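Local coordinates for hydrolase, HAD superfamily, subfamily III A (Legionella pneumophila, PDB 3N1U), which probably hydrolyses 3-deoxy-D-manno-octulosonate 8-phosphate to 3-deoxy-D-manno-octulosonate and inorganic phosphate, a step of lipopolysaccharide biosynthesis that is thought to use magnesium, at residues A71-A74 against V75-H78; L106-D110 against D111-Y115; K172-L175 against A176-G179; P121-P124 against L125-V129. All blocks are in the same frame, centred on the assembly; numbering follows the deposited sequence.

Contact 1: residues A71-A74 against V75-H78; sequences AQNA and VVDH
Asn73 and Val75 run side by side, and the closest approach of the two side chains is made by the amide oxygen: Asn73 OD1 lies 3.0 Å from Val75 CB, a tight fit against a buried valine. The torsion explains it, since CG of Asn73 sits between its own backbone N and carbonyl carbon (chi1 58°), which folds the amide back against the first turn of helix 74-83. On this side Val75 also meets Lys45 and Phe47 of strand 43-48, and Asn39 of a second subunit makes a weak hydrogen bond to Val75 N. Backbone bonds wind the turn: Val76 N donates to Asn73 O at 3.3 Å, and His78 N to Ala74 O at 3.0 Å. Ala74, Asp77 and His78 form the looser, partly exposed side. Here Asp77 OD2 comes no nearer than 3.4 Å to Ala74 CA, and its main partner is Lys90, with which it forms a salt bridge. Ala71 CB touches Val76 CG2 at 3.7 Å and also packs on Asp27, a ligand of the bound calcium. A loop leaving strand 64-68, with Thr69 at its start, and turning into a helix beside the metal site is consistent with the motif II region of the HAD fold.

Contact 2: residues L106-D110 against D111-Y115; sequences LGLND and DEFAY
Glu112 reaches back to Asn109 across a 3-10 turn, residues 110-112, in the connection between helix 96-106 and strand 113-117, an inner strand of the parallel, Rossmann-like HAD sheet. The innermost bonds are reciprocal. Asn109 N donates to Glu112 OE1 at 2.8 Å, nearly straight (169°) and on the anti lone pair of the carboxylate, while Glu112 N returns a bond to Asn109 O at 2.9 Å. That second bond spans i to i+3, as does the next one, from Phe113 N to Asp110 O at 3.1 Å; together they define the turn. The glutamate's extended chain lets OE1 span it, and the same oxygen lies 3.6 Å from Leu108 CD2.

Around this lies the apolar shell. Leu108 CD1 sits over one face of the Phe113 ring, 4.2 Å from its centroid and 20° off the normal, a CH-pi contact displaced toward the rim; Asp110 O lies at the ring's edge, near its plane. Leu108 CB adds a touch at Phe113 CE2, 3.7 Å away. Farther out, Tyr99 meets the Phe113 ring edge-to-face and bonds Asp110 OD1, and Lys18 pairs with Asp111 OD2. The other Asp111 oxygen is tied back to the turn: a water accepts from Asn109 ND2 at 2.9 Å and donates to Asp111 OD1.

Contact 3: residues K172-L175 against A176-G179; sequences KAEL and AITG
Thr178 grips Glu174 one turn back in helix 173-181, the last helix of the chain, which lies against helices 158-169 and 49-60 of the HAD domain. From its CB outward the threonine stays close to the helix backbone. CB is 3.3 Å from Glu174 O, with Leu175 O the next nearest atom across the contact. OG1 is set beside the backbone N and anti to the carbonyl carbon (chi1 -64°), the arrangement that lets a helical hydroxyl bend toward the carbonyl four residues earlier. It donates to Glu174 O at 3.0 Å, coming from well above the carbonyl plane. Thr178 N donates to the same oxygen at 2.9 Å, and Glu174 O is therefore held by two donors of one residue.

The Glu174 side chain bends at chi2 (-51°), bringing its carboxylate back over this turn. OE2 then lies 3.7 Å from Thr178 OG1 and makes a van der Waals approach to the methyl Ile177 CG2 at 3.9 Å.

Apolar contacts take over where the helix meets the domain. Ala176 is buried against Leu167 and Leu57, and Ile177 packs on Leu57 and on Leu120 of a second subunit. Lys172 lies just before the helix, its NZ bonded to Gln170 OE1, and its carbonyl accepts from Ala176 N. The i to i+4 ladder continues with Gly179 N on Leu175 O at 2.8 Å.

Contact 4: residues P121-P124 against L125-V129; sequences PDLP and LIQQV
The first torsion of Ile126 sets CG1 beside the backbone N, anti to the carbonyl carbon (chi1 -80°), which turns this branch back along the helix and brings Ile126 CD1 to rest 4.0 Å from Asp122 CB. CG1 of Ile126 is closer still to the backbone, 3.5 Å from Asp122 O. That oxygen is taken by Ile126 N at 2.9 Å.

One residue on, Leu123 CD2 approaches the extended Gln127 chain, where OE1 lies 4.0 Å away. Gln127 CG presses on Leu123 O at 3.2 Å, the same carbonyl that accepts from Gln127 N at 3.0 Å. Both side chains also touch Phe145 of helix 140-145. The last step is slacker, since Gln128 N makes a weak bond to Pro124 O, and Val129 N bonds Leu125 O at 3.1 Å as the chain leaves helical geometry.

The polar end of Asp122 is held from outside the turn. With chi1 at -57° its carboxylate is directed to a ring of partners: OD1 takes Tyr115 OH and Lys95 NZ, and OD2 accepts from the backbone N atoms of Asp118 and Asp119, which fixes the carboxylate's rotation. The side chain lies about 4 Å from the bound calcium ion that Asp118, Asp25 and Asp27 ligate. An aspartate just after strand 113-117, Asp118, and a second acid four residues on, Asp122, are consistent with motif IV of the HAD phosphatases.

Contacts 2 and 4 are neighbours, joined through Tyr115 and through the packing of strand 113-117 on helix 123-128 and on Val129 just beyond it. Contacts 1 and 4 both flank the metal site, through Ala71 on Asp27 and Asp122 on Asp25, yet their nearest atoms stay about 9 Å apart. These two are partly buried, whereas contacts 2 and 3 are surface contacts. Contact 3 lies away from the annotated sites, its centre about 29 Å from that of contact 4. The chemistry follows place: an amide oxygen against a valine, with an aspartate paired to an outside lysine, in contact 1; a carboxylate-backbone clasp in contact 2; a threonine hydroxyl on a helix carbonyl in contact 3; and a buried acid beside calcium in contact 4.

Contact 1: residues A71-A74 against V75-H78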
loop_
_atom_site.group_PDB
_atom_site.type_symbol
_atom_site.label_atom_id
_atom_site.label_comp_id
_atom_site.label_asym_id
_atom_site.label_seq_id
_atom_site.Cartn_x
_atom_site.Cartn_y
_atom_site.Cartn_z
ATOM N N ALA A 71 -8.980 -9.917 -17.091
ATOM C CA ALA A 71 -9.893 -8.840 -16.676
ATOM C C ALA A 71 -10.822 -8.471 -17.852
ATOM O O ALA A 71 -10.409 -8.513 -19.009
ATOM C CB ALA A 71 -9.093 -7.580 -16.162
ATOM N N GLN A 72 -12.081 -8.154 -17.545
ATOM C CA GLN A 72 -13.086 -7.788 -18.558
ATOM C C GLN A 72 -13.653 -6.391 -18.298
ATOM O O GLN A 72 -14.398 -5.869 -19.093
ATOM C CB GLN A 72 -14.267 -8.767 -18.525
ATOM C CG GLN A 72 -13.999 -10.113 -19.197
ATOM C CD GLN A 72 -15.207 -11.034 -19.227
ATOM O OE1 GLN A 72 -16.003 -11.077 -18.279
ATOM N NE2 GLN A 72 -15.346 -11.795 -20.327
ATOM N N ASN A 73 -13.337 -5.796 -17.165
ATOM C CA ASN A 73 -14.072 -4.587 -16.794
ATOM C C ASN A 73 -13.572 -3.328 -17.550
ATOM O O ASN A 73 -12.494 -3.338 -18.143
ATOM C CB ASN A 73 -14.026 -4.412 -15.272
ATOM C CG ASN A 73 -12.601 -4.330 -14.764
ATOM O OD1 ASN A 73 -11.989 -3.286 -14.863
ATOM N ND2 ASN A 73 -12.049 -5.447 -14.295
ATOM N N ALA A 74 -14.363 -2.263 -17.521
ATOM C CA ALA A 74 -14.074 -1.036 -18.243
ATOM C C ALA A 74 -12.863 -0.233 -17.688
ATOM O O ALA A 74 -12.296 0.561 -18.418
ATOM C CB ALA A 74 -15.321 -0.153 -18.326
ATOM N N VAL A 75 -12.450 -0.467 -16.431
ATOM C CA VAL A 75 -11.155 0.089 -15.980
ATOM C C VAL A 75 -10.023 -0.139 -17.013
ATOM O O VAL A 75 -9.234 0.766 -17.294
ATOM C CB VAL A 75 -10.715 -0.532 -14.625
ATOM C CG1 VAL A 75 -9.286 -0.031 -14.244
ATOM C CG2 VAL A 75 -11.711 -0.188 -13.534
ATOM N N VAL A 76 -9.931 -1.366 -17.539
ATOM C CA VAL A 76 -8.872 -1.737 -18.466
ATOM C C VAL A 76 -8.961 -0.847 -19.727
ATOM O O VAL A 76 -7.967 -0.286 -20.147
ATOM C CB VAL A 76 -8.929 -3.255 -18.815
ATOM C CG1 VAL A 76 -7.938 -3.627 -19.937
ATOM C CG2 VAL A 76 -8.694 -4.103 -17.501
ATOM N N ASP A 77 -10.167 -0.692 -20.291
ATOM C CA ASP A 77 -10.363 0.109 -21.502
ATOM C C ASP A 77 -9.940 1.558 -21.280
ATOM O O ASP A 77 -9.245 2.169 -22.151
ATOM C CB ASP A 77 -11.830 0.053 -21.950
ATOM C CG ASP A 77 -12.286 -1.376 -22.194
ATOM O OD1 ASP A 77 -11.802 -2.026 -23.157
ATOM O OD2 ASP A 77 -13.144 -1.834 -21.437
ATOM N N HIS A 78 -10.316 2.098 -20.122
ATOM C CA HIS A 78 -9.937 3.490 -19.799
ATOM C C HIS A 78 -8.448 3.652 -19.713
ATOM O O HIS A 78 -7.893 4.607 -20.252
ATOM C CB HIS A 78 -10.582 3.978 -18.503
ATOM C CG HIS A 78 -12.055 4.194 -18.626
ATOM N ND1 HIS A 78 -12.984 3.467 -17.906
ATOM C CD2 HIS A 78 -12.759 5.064 -19.386
ATOM C CE1 HIS A 78 -14.200 3.884 -18.221
ATOM N NE2 HIS A 78 -14.092 4.845 -19.120
#

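Contact 2: residues L106-D110 against D111-Y115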
loop_
_atom_site.group_PDB
_atom_site.type_symbol
_atom_site.label_atom_id
_atom_site.label_comp_id
_atom_site.label_asym_id
_atom_site.label_seq_id
_atom_site.Cartn_x
_atom_site.Cartn_y
_atom_site.Cartn_z
ATOM N N LEU A 106 0.866 -8.833 -36.141
ATOM C CA LEU A 106 2.139 -8.118 -36.214
ATOM C C LEU A 106 3.150 -8.735 -37.183
ATOM O O LEU A 106 4.054 -8.044 -37.611
ATOM C CB LEU A 106 2.768 -7.975 -34.815
ATOM C CG LEU A 106 1.994 -7.114 -33.806
ATOM C CD1 LEU A 106 2.860 -6.855 -32.551
ATOM C CD2 LEU A 106 1.608 -5.788 -34.452
ATOM N N GLY A 107 3.042 -10.034 -37.470
ATOM C CA GLY A 107 3.992 -10.687 -38.429
ATOM C C GLY A 107 5.356 -10.986 -37.787
ATOM O O GLY A 107 6.361 -11.160 -38.473
ATOM N N LEU A 108 5.376 -11.106 -36.467
ATOM C CA LEU A 108 6.630 -11.282 -35.728
ATOM C C LEU A 108 6.974 -12.732 -35.388
ATOM O O LEU A 108 6.083 -13.576 -35.244
ATOM C CB LEU A 108 6.624 -10.458 -34.419
ATOM C CG LEU A 108 6.533 -8.926 -34.478
ATOM C CD1 LEU A 108 6.567 -8.312 -33.011
ATOM C CD2 LEU A 108 7.657 -8.368 -35.311
ATOM N N ASN A 109 8.272 -13.007 -35.235
ATOM C CA ASN A 109 8.671 -14.322 -34.734
ATOM C C ASN A 109 8.413 -14.403 -33.231
ATOM O O ASN A 109 8.427 -13.344 -32.544
ATOM C CB ASN A 109 10.155 -14.565 -35.025
ATOM C CG ASN A 109 10.447 -14.617 -36.504
ATOM O OD1 ASN A 109 9.558 -14.935 -37.320
ATOM N ND2 ASN A 109 11.708 -14.275 -36.882
ATOM N N ASP A 110 8.260 -15.619 -32.696
ATOM C CA ASP A 110 8.084 -15.811 -31.211
ATOM C C ASP A 110 9.203 -15.071 -30.460
ATOM O O ASP A 110 8.965 -14.384 -29.440
ATOM C CB ASP A 110 8.122 -17.299 -30.775
ATOM C CG ASP A 110 6.863 -18.113 -31.192
ATOM O OD1 ASP A 110 5.733 -17.615 -31.071
ATOM O OD2 ASP A 110 7.022 -19.247 -31.665
ATOM N N ASP A 111 10.428 -15.151 -30.985
ATOM C CA ASP A 111 11.534 -14.592 -30.242
ATOM C C ASP A 111 11.621 -13.056 -30.332
ATOM O O ASP A 111 12.499 -12.464 -29.738
ATOM C CB ASP A 111 12.868 -15.292 -30.548
ATOM C CG ASP A 111 13.405 -15.004 -31.957
ATOM O OD1 ASP A 111 12.752 -14.296 -32.743
ATOM O OD2 ASP A 111 14.514 -15.497 -32.276
ATOM N N GLU A 112 10.675 -12.418 -31.020
ATOM C CA GLU A 112 10.649 -10.960 -31.094
ATOM C C GLU A 112 9.623 -10.380 -30.137
ATOM O O GLU A 112 9.465 -9.146 -30.055
ATOM C CB GLU A 112 10.361 -10.499 -32.531
ATOM C CG GLU A 112 11.458 -10.991 -33.536
ATOM C CD GLU A 112 11.189 -10.534 -34.952
ATOM O OE1 GLU A 112 10.168 -10.944 -35.545
ATOM O OE2 GLU A 112 12.005 -9.768 -35.471
ATOM N N PHE A 113 8.936 -11.266 -29.414
ATOM C CA PHE A 113 8.045 -10.842 -28.322
ATOM C C PHE A 113 8.715 -10.962 -26.945
ATOM O O PHE A 113 9.458 -11.936 -26.697
ATOM C CB PHE A 113 6.788 -11.747 -28.292
ATOM C CG PHE A 113 5.811 -11.447 -29.362
ATOM C CD1 PHE A 113 4.922 -10.370 -29.232
ATOM C CD2 PHE A 113 5.776 -12.248 -30.534
ATOM C CE1 PHE A 113 4.026 -10.071 -30.258
ATOM C CE2 PHE A 113 4.868 -11.959 -31.553
ATOM C CZ PHE A 113 3.999 -10.861 -31.410
ATOM N N ALA A 114 8.442 -9.984 -26.065
ATOM C CA ALA A 114 8.600 -10.162 -24.624
ATOM C C ALA A 114 7.212 -10.265 -24.008
ATOM O O ALA A 114 6.238 -9.702 -24.561
ATOM C CB ALA A 114 9.433 -8.956 -24.010
ATOM N N TYR A 115 7.109 -10.930 -22.839
ATOM C CA TYR A 115 5.856 -11.086 -22.132
ATOM C C TYR A 115 6.151 -11.051 -20.634
ATOM O O TYR A 115 7.110 -11.726 -20.155
ATOM C CB TYR A 115 5.192 -12.461 -22.466
ATOM C CG TYR A 115 3.804 -12.560 -21.845
ATOM C CD1 TYR A 115 3.620 -12.789 -20.479
ATOM C CD2 TYR A 115 2.671 -12.380 -22.623
ATOM C CE1 TYR A 115 2.338 -12.878 -19.931
ATOM C CE2 TYR A 115 1.415 -12.459 -22.087
ATOM C CZ TYR A 115 1.252 -12.708 -20.744
ATOM O OH TYR A 115 -0.029 -12.769 -20.249
HETATM O O HOH W 1 13.737 -13.476 -35.026
#

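Contact 3: residues K172-L175 against A176-G179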
loop_
_atom_site.group_PDB
_atom_site.type_symbol
_atom_site.label_atom_id
_atom_site.label_comp_id
_atom_site.label_asym_id
_atom_site.label_seq_id
_atom_site.Cartn_x
_atom_site.Cartn_y
_atom_site.Cartn_z
ATOM N N LYS A 172 18.395 2.380 -27.464
ATOM C CA LYS A 172 17.272 3.237 -27.854
ATOM C C LYS A 172 16.738 4.127 -26.724
ATOM O O LYS A 172 15.755 4.839 -26.912
ATOM C CB LYS A 172 16.111 2.400 -28.424
ATOM C CG LYS A 172 16.371 1.875 -29.826
ATOM C CD LYS A 172 15.290 0.906 -30.315
ATOM C CE LYS A 172 15.665 0.405 -31.781
ATOM N NZ LYS A 172 14.931 -0.892 -31.968
ATOM N N ALA A 173 17.388 4.101 -25.572
ATOM C CA ALA A 173 16.906 4.887 -24.408
ATOM C C ALA A 173 16.868 6.419 -24.717
ATOM O O ALA A 173 15.843 7.093 -24.446
ATOM C CB ALA A 173 17.741 4.590 -23.199
ATOM N N GLU A 174 17.959 6.955 -25.243
ATOM C CA GLU A 174 18.004 8.377 -25.660
ATOM C C GLU A 174 16.977 8.720 -26.760
ATOM O O GLU A 174 16.227 9.687 -26.599
ATOM C CB GLU A 174 19.428 8.823 -26.036
ATOM C CG GLU A 174 20.232 9.435 -24.860
ATOM C CD GLU A 174 19.478 10.559 -24.078
ATOM O OE1 GLU A 174 19.464 10.528 -22.809
ATOM O OE2 GLU A 174 18.897 11.470 -24.720
ATOM N N LEU A 175 16.925 7.917 -27.831
ATOM C CA LEU A 175 15.862 8.014 -28.866
ATOM C C LEU A 175 14.452 8.104 -28.274
ATOM O O LEU A 175 13.672 9.006 -28.627
ATOM C CB LEU A 175 15.909 6.831 -29.880
ATOM C CG LEU A 175 16.513 6.987 -31.277
ATOM C CD1 LEU A 175 17.986 7.357 -31.218
ATOM C CD2 LEU A 175 16.308 5.721 -32.116
ATOM N N ALA A 176 14.152 7.181 -27.348
ATOM C CA ALA A 176 12.848 7.089 -26.690
ATOM C C ALA A 176 12.492 8.364 -25.917
ATOM O O ALA A 176 11.410 8.933 -26.140
ATOM C CB ALA A 176 12.778 5.873 -25.758
ATOM N N ILE A 177 13.377 8.827 -25.036
ATOM C CA ILE A 177 13.017 10.017 -24.219
ATOM C C ILE A 177 12.946 11.256 -25.077
ATOM O O ILE A 177 12.115 12.157 -24.830
ATOM C CB ILE A 177 13.916 10.174 -22.942
ATOM C CG1 ILE A 177 13.410 11.265 -21.966
ATOM C CG2 ILE A 177 15.386 10.499 -23.339
ATOM C CD1 ILE A 177 11.931 11.136 -21.498
ATOM N N THR A 178 13.835 11.318 -26.074
ATOM C CA THR A 178 13.851 12.459 -26.986
ATOM C C THR A 178 12.514 12.499 -27.718
ATOM O O THR A 178 11.824 13.511 -27.659
ATOM C CB THR A 178 15.123 12.473 -27.892
ATOM O OG1 THR A 178 16.276 12.644 -27.034
ATOM C CG2 THR A 178 15.064 13.652 -28.839
ATOM N N GLY A 179 12.160 11.389 -28.346
ATOM C CA GLY A 179 10.895 11.218 -29.061
ATOM C C GLY A 179 9.648 11.447 -28.227
ATOM O O GLY A 179 8.763 12.205 -28.647
#

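Contact 4: residues P121-P124 against L125-V129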
loop_
_atom_site.group_PDB
_atom_site.type_symbol
_atom_site.label_atom_id
_atom_site.label_comp_id
_atom_site.label_asym_id
_atom_site.label_seq_id
_atom_site.Cartn_x
_atom_site.Cartn_y
_atom_site.Cartn_z
ATOM N N PRO A 121 -1.866 -18.738 -15.819
ATOM C CA PRO A 121 -2.273 -18.621 -17.250
ATOM C C PRO A 121 -1.287 -17.864 -18.150
ATOM O O PRO A 121 -1.337 -18.013 -19.383
ATOM C CB PRO A 121 -3.644 -17.943 -17.192
ATOM C CG PRO A 121 -4.122 -18.165 -15.652
ATOM C CD PRO A 121 -2.816 -18.053 -14.907
ATOM N N ASP A 122 -0.339 -17.154 -17.534
ATOM C CA ASP A 122 0.752 -16.495 -18.272
ATOM C C ASP A 122 1.882 -17.459 -18.633
ATOM O O ASP A 122 2.692 -17.170 -19.506
ATOM C CB ASP A 122 1.334 -15.348 -17.435
ATOM C CG ASP A 122 0.299 -14.320 -17.033
ATOM O OD1 ASP A 122 -0.480 -13.841 -17.902
ATOM O OD2 ASP A 122 0.254 -13.977 -15.824
ATOM N N LEU A 123 1.962 -18.580 -17.925
ATOM C CA LEU A 123 3.105 -19.495 -18.088
ATOM C C LEU A 123 3.417 -19.965 -19.535
ATOM O O LEU A 123 4.567 -19.910 -19.957
ATOM C CB LEU A 123 2.906 -20.748 -17.210
ATOM C CG LEU A 123 3.763 -20.807 -15.965
ATOM C CD1 LEU A 123 3.420 -22.173 -15.335
ATOM C CD2 LEU A 123 5.244 -20.741 -16.441
ATOM N N PRO A 124 2.405 -20.431 -20.286
ATOM C CA PRO A 124 2.736 -20.880 -21.658
ATOM C C PRO A 124 3.252 -19.748 -22.549
ATOM O O PRO A 124 4.059 -20.017 -23.429
ATOM C CB PRO A 124 1.391 -21.372 -22.202
ATOM C CG PRO A 124 0.550 -21.694 -20.942
ATOM C CD PRO A 124 0.990 -20.690 -19.938
ATOM N N LEU A 125 2.759 -18.514 -22.352
ATOM C CA LEU A 125 3.272 -17.377 -23.093
ATOM C C LEU A 125 4.685 -16.996 -22.648
ATOM O O LEU A 125 5.576 -16.763 -23.474
ATOM C CB LEU A 125 2.293 -16.194 -23.038
ATOM C CG LEU A 125 0.925 -16.529 -23.680
ATOM C CD1 LEU A 125 0.218 -15.207 -23.885
ATOM C CD2 LEU A 125 1.097 -17.235 -25.016
ATOM N N ILE A 126 4.913 -16.989 -21.345
ATOM C CA ILE A 126 6.226 -16.705 -20.816
ATOM C C ILE A 126 7.296 -17.699 -21.369
ATOM O O ILE A 126 8.403 -17.303 -21.705
ATOM C CB ILE A 126 6.160 -16.726 -19.295
ATOM C CG1 ILE A 126 5.592 -15.387 -18.815
ATOM C CG2 ILE A 126 7.566 -16.899 -18.682
ATOM C CD1 ILE A 126 5.311 -15.395 -17.318
ATOM N N GLN A 127 6.939 -18.971 -21.474
ATOM C CA GLN A 127 7.862 -19.999 -22.011
ATOM C C GLN A 127 8.035 -19.934 -23.528
ATOM O O GLN A 127 9.119 -20.279 -24.061
ATOM C CB GLN A 127 7.388 -21.383 -21.578
ATOM C CG GLN A 127 7.391 -21.492 -20.068
ATOM C CD GLN A 127 7.100 -22.904 -19.544
ATOM O OE1 GLN A 127 5.946 -23.338 -19.467
ATOM N NE2 GLN A 127 8.154 -23.598 -19.128
ATOM N N GLN A 128 7.005 -19.467 -24.234
ATOM C CA GLN A 128 7.054 -19.461 -25.719
ATOM C C GLN A 128 7.814 -18.287 -26.337
ATOM O O GLN A 128 8.499 -18.452 -27.339
ATOM C CB GLN A 128 5.626 -19.451 -26.279
ATOM C CG GLN A 128 5.554 -19.849 -27.745
ATOM C CD GLN A 128 4.119 -20.063 -28.161
ATOM O OE1 GLN A 128 3.182 -19.787 -27.384
ATOM N NE2 GLN A 128 3.929 -20.501 -29.379
ATOM N N VAL A 129 7.700 -17.091 -25.746
ATOM C CA VAL A 129 8.258 -15.850 -26.343
ATOM C C VAL A 129 9.749 -15.741 -26.138
ATOM O O VAL A 129 10.331 -16.533 -25.384
ATOM C CB VAL A 129 7.570 -14.570 -25.768
ATOM C CG1 VAL A 129 6.038 -14.606 -26.065
ATOM C CG2 VAL A 129 7.839 -14.415 -24.252
#